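Local coordinates for protein decaprenyl diphosphate synthase (Rhodobacter capsulatus, PDB 3MZV) that probably builds long all-trans polyprenyl diphosphates, precursors of quinone side chains, by magnesium-dependent condensation of isopentenyl diphosphate onto an allylic diphosphate, at residues Glu43-Leu48 with Val118-Tyr123; Ala27-Arg32 with Thr81-His86. All coordinates share one frame; numbering follows the deposited sequence.

Contact 1 of 2, residues Glu43-Leu48 with Val118-Tyr123; sequences EVTAHL and VLVGDY
V44 and V120 bring the helical segments 43-48 and 118-123 closest together, their CA atoms 7.1 Å apart. No hydrogen bond joins the two backbones, each of which is occupied with its own helical bonding, so side chains alone bridge the gap. Both valines aim their CB at the partner helix, and branching at that carbon gives each a blunt, two-pronged end. The prongs cross at a slant: V44 CG1 lies 3.7 Å from V120 CG1, while V120 CG2 sits 3.8 Å from V44 CB. Such compact residues suit helices this close, since their methyls fill the interface with few torsions to freeze. In the largely helical fold of the FPP/GGPP synthase family, this joins the short helix 40-49 to the long helix 114-133, whose D122 is hydrogen-bonded to H92 of the second subunit. T45 completes the patch, its OG1 reaching to 3.7 Å from V120 CG1. With chi1 at -44° that oxygen lies beside its own backbone N and hydrogen-bonds to the carbonyl O of I41 one turn back, which lets a threonine be buried against a valine methyl with its hydroxyl already paired. Around the patch, W112 and A108 pack on V44 and L91 on V120.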
ATOM      1  N   GLU B  43       7.644 -12.139  10.445  1.00 66.30           N
ATOM      2  CA  GLU B  43       7.046 -12.324  11.789  1.00 67.62           C
ATOM      3  C   GLU B  43       5.638 -11.760  11.815  1.00 66.59           C
ATOM      4  O   GLU B  43       4.706 -12.461  12.193  1.00 67.20           O
ATOM      5  CB  GLU B  43       7.867 -11.663  12.906  1.00 69.05           C
ATOM      6  CG  GLU B  43       8.931 -12.568  13.509  1.00 71.29           C
ATOM      7  CD  GLU B  43      10.116 -11.781  14.068  1.00 73.49           C
ATOM      8  OE1 GLU B  43       9.869 -10.831  14.853  1.00 73.75           O
ATOM      9  OE2 GLU B  43      11.273 -12.107  13.690  1.00 72.51           O
ATOM     10  N   VAL B  44       5.485 -10.500  11.409  1.00 65.45           N
ATOM     11  CA  VAL B  44       4.147  -9.875  11.354  1.00 64.92           C
ATOM     12  C   VAL B  44       3.191 -10.578  10.362  1.00 63.81           C
ATOM     13  O   VAL B  44       2.010 -10.789  10.659  1.00 63.37           O
ATOM     14  CB  VAL B  44       4.235  -8.369  10.991  1.00 64.48           C
ATOM     15  CG1 VAL B  44       2.830  -7.779  10.779  1.00 63.01           C
ATOM     16  CG2 VAL B  44       5.019  -7.588  12.079  1.00 65.73           C
ATOM     17  N   THR B  45       3.705 -10.923   9.183  1.00 63.30           N
ATOM     18  CA  THR B  45       2.898 -11.613   8.158  1.00 62.40           C
ATOM     19  C   THR B  45       2.461 -13.009   8.613  1.00 63.28           C
ATOM     20  O   THR B  45       1.287 -13.384   8.446  1.00 61.22           O
ATOM     21  CB  THR B  45       3.656 -11.767   6.808  1.00 61.57           C
ATOM     22  OG1 THR B  45       4.322 -10.539   6.468  1.00 61.17           O
ATOM     23  CG2 THR B  45       2.668 -12.167   5.702  1.00 59.58           C
ATOM     24  N   ALA B  46       3.424 -13.770   9.155  1.00 64.88           N
ATOM     25  CA  ALA B  46       3.145 -15.051   9.778  1.00 66.94           C
ATOM     26  C   ALA B  46       1.944 -14.901  10.687  1.00 68.55           C
ATOM     27  O   ALA B  46       0.963 -15.619  10.548  1.00 68.24           O
ATOM     28  CB  ALA B  46       4.370 -15.548  10.601  1.00 68.13           C
ATOM     29  N   HIS B  47       2.027 -13.919  11.582  1.00 71.46           N
ATOM     30  CA  HIS B  47       1.046 -13.714  12.659  1.00 73.70           C
ATOM     31  C   HIS B  47      -0.383 -13.438  12.161  1.00 73.98           C
ATOM     32  O   HIS B  47      -1.347 -13.716  12.874  1.00 74.45           O
ATOM     33  CB  HIS B  47       1.540 -12.591  13.611  1.00 74.91           C
ATOM     34  CG  HIS B  47       0.586 -12.258  14.717  1.00 76.70           C
ATOM     35  ND1 HIS B  47       0.611 -12.892  15.944  1.00 79.62           N
ATOM     36  CD2 HIS B  47      -0.426 -11.356  14.781  1.00 77.57           C
ATOM     37  CE1 HIS B  47      -0.347 -12.401  16.711  1.00 80.02           C
ATOM     38  NE2 HIS B  47      -0.992 -11.468  16.030  1.00 78.97           N
ATOM     39  N   LEU B  48      -0.537 -12.907  10.947  1.00 74.27           N
ATOM     40  CA  LEU B  48      -1.882 -12.692  10.394  1.00 74.48           C
ATOM     41  C   LEU B  48      -2.427 -13.932   9.668  1.00 74.81           C
ATOM     42  O   LEU B  48      -3.623 -14.216   9.733  1.00 74.05           O
ATOM     43  CB  LEU B  48      -1.912 -11.472   9.461  1.00 73.55           C
ATOM     44  CG  LEU B  48      -3.316 -10.985   9.053  1.00 73.88           C
ATOM     45  CD1 LEU B  48      -4.278 -10.832  10.248  1.00 74.01           C
ATOM     46  CD2 LEU B  48      -3.228  -9.661   8.257  1.00 74.20           C
ATOM     47  N   VAL B 118       1.349  -0.812   8.987  1.00 45.84           N
ATOM     48  CA  VAL B 118       1.309  -0.064   7.734  1.00 43.06           C
ATOM     49  C   VAL B 118       2.422  -0.526   6.839  1.00 41.40           C
ATOM     50  O   VAL B 118       2.201  -0.816   5.686  1.00 40.02           O
ATOM     51  CB  VAL B 118       1.390   1.462   7.934  1.00 44.37           C
ATOM     52  CG1 VAL B 118       1.433   2.153   6.569  1.00 43.38           C
ATOM     53  CG2 VAL B 118       0.188   1.957   8.734  1.00 41.76           C
ATOM     54  N   LEU B 119       3.630  -0.591   7.368  1.00 42.04           N
ATOM     55  CA  LEU B 119       4.791  -0.862   6.569  1.00 41.42           C
ATOM     56  C   LEU B 119       4.845  -2.325   6.135  1.00 40.41           C
ATOM     57  O   LEU B 119       5.301  -2.648   5.024  1.00 39.73           O
ATOM     58  CB  LEU B 119       6.031  -0.463   7.323  1.00 44.11           C
ATOM     59  CG  LEU B 119       6.156   1.047   7.564  1.00 46.49           C
ATOM     60  CD1 LEU B 119       7.254   1.306   8.533  1.00 49.04           C
ATOM     61  CD2 LEU B 119       6.387   1.769   6.253  1.00 48.73           C
ATOM     62  N   VAL B 120       4.330  -3.213   6.966  1.00 39.48           N
ATOM     63  CA  VAL B 120       4.288  -4.624   6.559  1.00 39.16           C
ATOM     64  C   VAL B 120       3.273  -4.822   5.458  1.00 36.92           C
ATOM     65  O   VAL B 120       3.580  -5.460   4.475  1.00 38.87           O
ATOM     66  CB  VAL B 120       4.015  -5.565   7.755  1.00 39.93           C
ATOM     67  CG1 VAL B 120       3.683  -6.973   7.260  1.00 38.66           C
ATOM     68  CG2 VAL B 120       5.262  -5.595   8.638  1.00 41.48           C
ATOM     69  N   GLY B 121       2.107  -4.210   5.569  1.00 35.93           N
ATOM     70  CA  GLY B 121       1.130  -4.255   4.499  1.00 34.82           C
ATOM     71  C   GLY B 121       1.731  -3.683   3.210  1.00 34.17           C
ATOM     72  O   GLY B 121       1.510  -4.211   2.111  1.00 32.94           O
ATOM     73  N   ASP B 122       2.485  -2.591   3.319  1.00 34.06           N
ATOM     74  CA  ASP B 122       3.100  -2.026   2.089  1.00 34.57           C
ATOM     75  C   ASP B 122       4.116  -3.003   1.424  1.00 34.95           C
ATOM     76  O   ASP B 122       4.181  -3.162   0.184  1.00 33.69           O
ATOM     77  CB  ASP B 122       3.815  -0.694   2.390  1.00 34.79           C
ATOM     78  CG  ASP B 122       2.848   0.454   2.730  1.00 32.13           C
ATOM     79  OD1 ASP B 122       1.678   0.354   2.422  1.00 33.98           O
ATOM     80  OD2 ASP B 122       3.309   1.478   3.278  1.00 36.06           O
ATOM     81  N   TYR B 123       4.946  -3.605   2.264  1.00 36.40           N
ATOM     82  CA  TYR B 123       5.902  -4.608   1.826  1.00 36.59           C
ATOM     83  C   TYR B 123       5.231  -5.748   1.067  1.00 35.15           C
ATOM     84  O   TYR B 123       5.705  -6.120   0.004  1.00 35.21           O
ATOM     85  CB  TYR B 123       6.687  -5.185   3.014  1.00 38.50           C
ATOM     86  CG  TYR B 123       7.885  -6.025   2.585  1.00 39.12           C
ATOM     87  CD1 TYR B 123       9.034  -5.429   2.073  1.00 39.83           C
ATOM     88  CD2 TYR B 123       7.836  -7.424   2.632  1.00 40.34           C
ATOM     89  CE1 TYR B 123      10.141  -6.186   1.690  1.00 39.96           C
ATOM     90  CE2 TYR B 123       8.954  -8.183   2.254  1.00 40.72           C
ATOM     91  CZ  TYR B 123      10.077  -7.568   1.776  1.00 39.51           C
ATOM     92  OH  TYR B 123      11.190  -8.311   1.390  1.00 42.97           O
TER

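Contact 2 of 2, residues Ala27-Arg32 with Thr81-His86; sequences ALIRER and TVEFIH
F84 turns its CG opposite its own carbonyl carbon (chi1 -83°), which carries the ring end toward helix 19-32, and I29 sets CG2 anti to its backbone N, near the ring. The ring enters beside the backbone of I29: F84 CZ is 3.5 Å from I29 O, which lies at the ring edge near its plane. I29 CG1 stands over one face, displaced toward the rim, and CG2 comes to 4.1 Å from F84 CE1. The I29 and E83 side chains run at a slant, with I29 CD1 3.9 Å from E83 CG. R32 adds its aliphatic base, with CB 3.8 Å from F84 CZ, before its bent chain leads the guanidinium away. There R32 NE makes a nearly straight salt-bridge hydrogen bond (3.0 Å, 165°) to the anti side of E31 OE2, out of the carboxylate plane, and NH2 forms a salt bridge to D134. The two segments cross at -55° with axes 10.5 Å apart, a spacing that a long flat phenylalanine can span. The join fastens helix 19-32, near the N-terminus, onto helix 74-96, and S128 of helix 114-133 also touches F84. No hydrogen bond or salt bridge links the segments: hydrocarbon and the I29 carbonyl meet the ring, R32 pairs with E31 and D134, and E83 with R55, so both polar chains lend apolar stems, probably at little electrostatic cost.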
ATOM      1  N   ALA B  27       3.471 -22.024  -0.419  1.00 46.01           N
ATOM      2  CA  ALA B  27       4.910 -21.952  -0.658  1.00 45.62           C
ATOM      3  C   ALA B  27       5.454 -20.612  -1.224  1.00 46.13           C
ATOM      4  O   ALA B  27       6.507 -20.101  -0.790  1.00 44.64           O
ATOM      5  CB  ALA B  27       5.334 -23.106  -1.551  1.00 45.90           C
ATOM      6  N   LEU B  28       4.763 -20.078  -2.217  1.00 43.79           N
ATOM      7  CA  LEU B  28       5.148 -18.843  -2.848  1.00 44.33           C
ATOM      8  C   LEU B  28       4.984 -17.674  -1.887  1.00 44.10           C
ATOM      9  O   LEU B  28       5.805 -16.745  -1.901  1.00 45.32           O
ATOM     10  CB  LEU B  28       4.273 -18.643  -4.105  1.00 43.15           C
ATOM     11  CG  LEU B  28       4.760 -17.781  -5.256  1.00 44.45           C
ATOM     12  CD1 LEU B  28       6.207 -18.039  -5.728  1.00 40.77           C
ATOM     13  CD2 LEU B  28       3.711 -18.014  -6.398  1.00 39.65           C
ATOM     14  N   ILE B  29       3.935 -17.720  -1.069  1.00 44.75           N
ATOM     15  CA  ILE B  29       3.655 -16.728  -0.019  1.00 45.84           C
ATOM     16  C   ILE B  29       4.808 -16.659   1.001  1.00 48.53           C
ATOM     17  O   ILE B  29       5.330 -15.578   1.323  1.00 47.78           O
ATOM     18  CB  ILE B  29       2.304 -17.037   0.686  1.00 46.19           C
ATOM     19  CG1 ILE B  29       1.127 -16.668  -0.234  1.00 43.14           C
ATOM     20  CG2 ILE B  29       2.150 -16.237   2.039  1.00 48.01           C
ATOM     21  CD1 ILE B  29      -0.241 -16.737   0.428  1.00 43.18           C
ATOM     22  N   ARG B  30       5.205 -17.823   1.491  1.00 49.68           N
ATOM     23  CA  ARG B  30       6.273 -17.904   2.464  1.00 52.23           C
ATOM     24  C   ARG B  30       7.563 -17.370   1.813  1.00 52.87           C
ATOM     25  O   ARG B  30       8.310 -16.592   2.422  1.00 54.37           O
ATOM     26  CB  ARG B  30       6.413 -19.355   2.977  1.00 52.96           C
ATOM     27  N   GLU B  31       7.776 -17.712   0.546  1.00 52.00           N
ATOM     28  CA  GLU B  31       8.963 -17.264  -0.165  1.00 52.48           C
ATOM     29  C   GLU B  31       8.974 -15.733  -0.366  1.00 51.56           C
ATOM     30  O   GLU B  31       9.994 -15.083  -0.096  1.00 52.53           O
ATOM     31  CB  GLU B  31       9.104 -18.056  -1.475  1.00 52.20           C
ATOM     32  CG  GLU B  31      10.029 -17.532  -2.534  1.00 54.13           C
ATOM     33  CD  GLU B  31       9.730 -18.182  -3.898  1.00 57.09           C
ATOM     34  OE1 GLU B  31       9.390 -19.404  -3.898  1.00 60.39           O
ATOM     35  OE2 GLU B  31       9.809 -17.488  -4.958  1.00 56.15           O
ATOM     36  N   ARG B  32       7.855 -15.149  -0.784  1.00 49.24           N
ATOM     37  CA  ARG B  32       7.858 -13.729  -1.124  1.00 48.00           C
ATOM     38  C   ARG B  32       7.614 -12.769   0.062  1.00 47.78           C
ATOM     39  O   ARG B  32       7.878 -11.562  -0.075  1.00 47.97           O
ATOM     40  CB  ARG B  32       6.846 -13.443  -2.258  1.00 47.09           C
ATOM     41  CG  ARG B  32       7.135 -14.169  -3.565  1.00 45.01           C
ATOM     42  CD  ARG B  32       8.537 -13.928  -4.078  1.00 47.02           C
ATOM     43  NE  ARG B  32       8.789 -14.729  -5.275  1.00 45.75           N
ATOM     44  CZ  ARG B  32       8.796 -14.254  -6.513  1.00 44.00           C
ATOM     45  NH1 ARG B  32       8.574 -12.948  -6.752  1.00 40.98           N
ATOM     46  NH2 ARG B  32       9.044 -15.092  -7.521  1.00 42.60           N
ATOM     47  N   THR B  81      -0.962 -13.565  -5.040  1.00 30.75           N
ATOM     48  CA  THR B  81      -1.099 -12.130  -5.103  1.00 31.75           C
ATOM     49  C   THR B  81      -2.425 -11.654  -4.524  1.00 31.36           C
ATOM     50  O   THR B  81      -2.468 -10.714  -3.725  1.00 31.04           O
ATOM     51  CB  THR B  81      -0.922 -11.582  -6.593  1.00 30.20           C
ATOM     52  OG1 THR B  81       0.365 -11.944  -7.111  1.00 31.43           O
ATOM     53  CG2 THR B  81      -1.112 -10.078  -6.625  1.00 31.44           C
ATOM     54  N   VAL B  82      -3.503 -12.329  -4.873  1.00 31.81           N
ATOM     55  CA  VAL B  82      -4.823 -12.052  -4.297  1.00 31.04           C
ATOM     56  C   VAL B  82      -4.781 -12.172  -2.753  1.00 32.31           C
ATOM     57  O   VAL B  82      -5.287 -11.327  -2.043  1.00 32.18           O
ATOM     58  CB  VAL B  82      -5.856 -13.017  -4.898  1.00 31.40           C
ATOM     59  CG1 VAL B  82      -7.144 -13.026  -4.087  1.00 33.05           C
ATOM     60  CG2 VAL B  82      -6.151 -12.607  -6.337  1.00 29.14           C
ATOM     61  N   GLU B  83      -4.118 -13.179  -2.242  1.00 33.67           N
ATOM     62  CA  GLU B  83      -4.027 -13.322  -0.822  1.00 35.71           C
ATOM     63  C   GLU B  83      -3.149 -12.262  -0.176  1.00 35.84           C
ATOM     64  O   GLU B  83      -3.491 -11.772   0.907  1.00 36.48           O
ATOM     65  CB  GLU B  83      -3.495 -14.686  -0.461  1.00 37.27           C
ATOM     66  CG  GLU B  83      -3.656 -14.957   1.027  1.00 43.10           C
ATOM     67  CD  GLU B  83      -5.051 -15.346   1.445  1.00 51.70           C
ATOM     68  OE1 GLU B  83      -6.063 -14.759   0.975  1.00 57.15           O
ATOM     69  OE2 GLU B  83      -5.137 -16.261   2.306  1.00 59.74           O
ATOM     70  N   PHE B  84      -2.010 -11.940  -0.813  1.00 35.03           N
ATOM     71  CA  PHE B  84      -1.164 -10.828  -0.335  1.00 34.22           C
ATOM     72  C   PHE B  84      -1.966  -9.518  -0.259  1.00 33.49           C
ATOM     73  O   PHE B  84      -1.867  -8.766   0.720  1.00 33.76           O
ATOM     74  CB  PHE B  84       0.057 -10.628  -1.235  1.00 33.65           C
ATOM     75  CG  PHE B  84       1.227 -11.555  -0.931  1.00 33.57           C
ATOM     76  CD1 PHE B  84       1.721 -11.689   0.342  1.00 35.73           C
ATOM     77  CD2 PHE B  84       1.879 -12.200  -1.965  1.00 37.76           C
ATOM     78  CE1 PHE B  84       2.843 -12.489   0.596  1.00 39.09           C
ATOM     79  CE2 PHE B  84       3.004 -12.960  -1.741  1.00 37.33           C
ATOM     80  CZ  PHE B  84       3.479 -13.116  -0.439  1.00 39.09           C
ATOM     81  N   ILE B  85      -2.738  -9.222  -1.296  1.00 32.27           N
ATOM     82  CA  ILE B  85      -3.542  -8.014  -1.308  1.00 32.82           C
ATOM     83  C   ILE B  85      -4.568  -8.023  -0.170  1.00 33.99           C
ATOM     84  O   ILE B  85      -4.731  -7.029   0.554  1.00 34.87           O
ATOM     85  CB  ILE B  85      -4.232  -7.800  -2.688  1.00 32.26           C
ATOM     86  CG1 ILE B  85      -3.176  -7.484  -3.760  1.00 32.05           C
ATOM     87  CG2 ILE B  85      -5.238  -6.686  -2.612  1.00 30.72           C
ATOM     88  CD1 ILE B  85      -3.706  -7.630  -5.186  1.00 30.33           C
ATOM     89  N   HIS B  86      -5.225  -9.161   0.030  1.00 33.74           N
ATOM     90  CA  HIS B  86      -6.200  -9.268   1.109  1.00 34.71           C
ATOM     91  C   HIS B  86      -5.495  -9.048   2.431  1.00 34.54           C
ATOM     92  O   HIS B  86      -6.007  -8.304   3.266  1.00 34.77           O
ATOM     93  CB  HIS B  86      -6.901 -10.614   1.062  1.00 34.75           C
ATOM     94  CG  HIS B  86      -7.822 -10.868   2.206  1.00 37.15           C
ATOM     95  ND1 HIS B  86      -8.925 -10.089   2.455  1.00 38.22           N
ATOM     96  CD2 HIS B  86      -7.829 -11.848   3.143  1.00 40.57           C
ATOM     97  CE1 HIS B  86      -9.564 -10.556   3.509  1.00 37.46           C
ATOM     98  NE2 HIS B  86      -8.915 -11.620   3.949  1.00 40.46           N
TER

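How the contacts relate
The centres of contacts 1 and 2 lie about 11 Å apart, on the same side of the chain's centre, and the two meet where Y123 CE2 packs 4.2 Å from R32 O. Their segments alternate along the chain, in the order 27-32, 43-48, 81-86, 118-123. Helices 19-32 and 40-49 are consecutive, and each touches both long helices, 74-96 and 114-133; contact 1 takes 40-49 on 114-133, contact 2 takes 19-32 on 74-96. Those long helices also touch one another, through V120 on L91 and F84 on S128. Helices 19-32 and 40-49 therefore lie against a shared pair of long helices, and helix 114-133 of contact 1 also touches the second subunit.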